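PDB 2VF7: excinuclease ABC, subunit A. from Deinococcus radiodurans, which binds DNA and ATP as a zinc-containing, ABC-type UvrA family protein and probably takes part in recognising damaged DNA for excision repair. Local coordinates for residues Ala61-Arg64 / Tyr65-Val69. The protein carries 1 engineered substitution. Sequence-based numbering, arbitrary orientation.
Sequences AQRR and YLESV
Arg63 and Glu67 lie one helical turn apart and form an i to i+4 salt bridge. Arg63 NE and Glu67 OE2 are 3.4 Å apart. The two flat groups are turned 72° against each other. Glu67 OE1 lies over one guanidinium face and OE2 well out of its plane; no N-H points at OE2. The pairing is one of charge alone. With chi1 at 179°, Arg63 CG is anti to the backbone N, and the extended arm crosses Glu67 at a slant. The backbone bonds are mostly i to i+4. Leu66 N donates to Gln62 O at 3.1 Å and is almost straight, at 173°. Glu67 N reaches Arg63 O at 3.2 Å. The bond from Tyr65 N to Ala61 O is weak, at 3.5 Å. Arg64 O accepts from Ser68 OG at 3.2 Å. The buried Ser68 hydroxyl thus turns back onto its own helix. Ser68 N is shared, donating to Tyr65 O and weakly to Arg64 O. Tyr65 O also takes Val69 N as the helix ends. Arg64 turns its charge elsewhere, to Glu60 and the carbonyl of Ile88. Tyr65 meets the ring of Tyr65 of the second subunit, so this end of the Walker A helix, 49-69, lies at the dimer interface. Phe77 packs against both Arg63 and Glu67. Replacing Arg63 with an alanine is likely to leave the Glu67 carboxylate without its near charge partner and freer to turn. The chemistry implies a helix end held mainly by main-chain bonds, with the ion pair adding electrostatic attraction but little directional grip.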
ATOM      1  N   ALA A  61       5.556  15.361  -5.397  1.00 56.80           N
ATOM      2  CA  ALA A  61       4.091  15.337  -5.314  1.00 57.29           C
ATOM      3  C   ALA A  61       3.498  14.019  -4.812  1.00 57.84           C
ATOM      4  O   ALA A  61       2.486  14.034  -4.107  1.00 58.40           O
ATOM      5  CB  ALA A  61       3.480  15.706  -6.650  1.00 57.15           C
ATOM      6  N   GLN A  62       4.100  12.887  -5.183  1.00 58.36           N
ATOM      7  CA  GLN A  62       3.615  11.563  -4.734  1.00 58.82           C
ATOM      8  C   GLN A  62       4.041  11.184  -3.341  1.00 59.10           C
ATOM      9  O   GLN A  62       3.250  10.636  -2.585  1.00 60.02           O
ATOM     10  CB  GLN A  62       4.020  10.442  -5.690  1.00 58.68           C
ATOM     11  CG  GLN A  62       2.996  10.193  -6.776  1.00 60.17           C
ATOM     12  CD  GLN A  62       2.687   8.713  -7.001  1.00 62.44           C
ATOM     13  OE1 GLN A  62       1.598   8.373  -7.498  1.00 63.83           O
ATOM     14  NE2 GLN A  62       3.632   7.827  -6.641  1.00 60.10           N
ATOM     15  N   ARG A  63       5.303  11.435  -3.013  1.00 59.24           N
ATOM     16  CA  ARG A  63       5.795  11.285  -1.647  1.00 59.46           C
ATOM     17  C   ARG A  63       4.905  11.995  -0.613  1.00 58.99           C
ATOM     18  O   ARG A  63       4.590  11.427   0.418  1.00 59.32           O
ATOM     19  CB  ARG A  63       7.224  11.833  -1.572  1.00 59.61           C
ATOM     20  CG  ARG A  63       7.880  11.763  -0.206  1.00 61.67           C
ATOM     21  CD  ARG A  63       8.919  12.861  -0.102  1.00 64.86           C
ATOM     22  NE  ARG A  63       9.253  13.164   1.282  1.00 69.00           N
ATOM     23  CZ  ARG A  63       8.983  14.317   1.893  1.00 71.36           C
ATOM     24  NH1 ARG A  63       8.372  15.311   1.244  1.00 71.87           N
ATOM     25  NH2 ARG A  63       9.339  14.479   3.164  1.00 72.40           N
ATOM     26  N   ARG A  64       4.529  13.238  -0.893  1.00 58.84           N
ATOM     27  CA  ARG A  64       3.738  14.064   0.027  1.00 59.03           C
ATOM     28  C   ARG A  64       2.351  13.489   0.267  1.00 59.16           C
ATOM     29  O   ARG A  64       1.908  13.366   1.412  1.00 58.59           O
ATOM     30  CB  ARG A  64       3.582  15.482  -0.523  1.00 58.50           C
ATOM     31  CG  ARG A  64       4.846  16.292  -0.499  1.00 59.35           C
ATOM     32  CD  ARG A  64       4.596  17.684  -1.023  1.00 58.95           C
ATOM     33  NE  ARG A  64       5.785  18.507  -0.874  1.00 58.76           N
ATOM     34  CZ  ARG A  64       5.916  19.714  -1.406  1.00 60.22           C
ATOM     35  NH1 ARG A  64       4.916  20.238  -2.114  1.00 59.38           N
ATOM     36  NH2 ARG A  64       7.040  20.399  -1.230  1.00 60.85           N
ATOM     37  N   TYR A  65       1.677  13.149  -0.828  1.00 59.75           N
ATOM     38  CA  TYR A  65       0.342  12.581  -0.763  1.00 60.49           C
ATOM     39  C   TYR A  65       0.318  11.297   0.057  1.00 60.52           C
ATOM     40  O   TYR A  65      -0.452  11.195   1.026  1.00 60.92           O
ATOM     41  CB  TYR A  65      -0.266  12.393  -2.170  1.00 61.22           C
ATOM     42  CG  TYR A  65      -1.735  12.018  -2.139  1.00 62.49           C
ATOM     43  CD1 TYR A  65      -2.724  12.974  -1.869  1.00 63.08           C
ATOM     44  CD2 TYR A  65      -2.137  10.697  -2.339  1.00 64.05           C
ATOM     45  CE1 TYR A  65      -4.072  12.617  -1.819  1.00 61.67           C
ATOM     46  CE2 TYR A  65      -3.479  10.332  -2.281  1.00 63.00           C
ATOM     47  CZ  TYR A  65      -4.435  11.295  -2.028  1.00 62.41           C
ATOM     48  OH  TYR A  65      -5.754  10.909  -1.997  1.00 63.16           O
ATOM     49  N   LEU A  66       1.175  10.338  -0.296  1.00 60.39           N
ATOM     50  CA  LEU A  66       1.154   9.019   0.356  1.00 60.08           C
ATOM     51  C   LEU A  66       1.535   9.042   1.830  1.00 59.82           C
ATOM     52  O   LEU A  66       1.101   8.189   2.587  1.00 59.98           O
ATOM     53  CB  LEU A  66       2.010   8.003  -0.405  1.00 60.02           C
ATOM     54  CG  LEU A  66       1.553   7.614  -1.813  1.00 60.61           C
ATOM     55  CD1 LEU A  66       2.744   7.089  -2.623  1.00 61.79           C
ATOM     56  CD2 LEU A  66       0.408   6.598  -1.796  1.00 60.14           C
ATOM     57  N   GLU A  67       2.346  10.013   2.230  1.00 59.83           N
ATOM     58  CA  GLU A  67       2.706  10.194   3.635  1.00 59.90           C
ATOM     59  C   GLU A  67       1.583  10.850   4.443  1.00 59.82           C
ATOM     60  O   GLU A  67       1.560  10.792   5.669  1.00 59.88           O
ATOM     61  CB  GLU A  67       3.952  11.051   3.747  1.00 60.00           C
ATOM     62  CG  GLU A  67       5.236  10.402   3.266  1.00 61.58           C
ATOM     63  CD  GLU A  67       6.458  11.186   3.711  1.00 64.10           C
ATOM     64  OE1 GLU A  67       6.313  12.094   4.572  1.00 65.86           O
ATOM     65  OE2 GLU A  67       7.563  10.898   3.206  1.00 65.31           O
ATOM     66  N   SER A  68       0.664  11.494   3.748  1.00 59.77           N
ATOM     67  CA  SER A  68      -0.500  12.064   4.376  1.00 59.90           C
ATOM     68  C   SER A  68      -1.619  11.050   4.487  1.00 60.34           C
ATOM     69  O   SER A  68      -2.353  11.066   5.474  1.00 60.79           O
ATOM     70  CB  SER A  68      -0.972  13.273   3.592  1.00 59.84           C
ATOM     71  OG  SER A  68      -0.050  14.325   3.745  1.00 60.04           O
ATOM     72  N   VAL A  69      -1.762  10.169   3.495  1.00 60.81           N
ATOM     73  CA  VAL A  69      -2.795   9.127   3.573  1.00 61.28           C
ATOM     74  C   VAL A  69      -2.364   7.939   4.444  1.00 62.07           C
ATOM     75  O   VAL A  69      -3.200   7.333   5.131  1.00 62.54           O
ATOM     76  CB  VAL A  69      -3.347   8.676   2.188  1.00 61.08           C
ATOM     77  CG1 VAL A  69      -3.857   9.874   1.402  1.00 60.91           C
ATOM     78  CG2 VAL A  69      -2.321   7.915   1.387  1.00 61.28           C
TER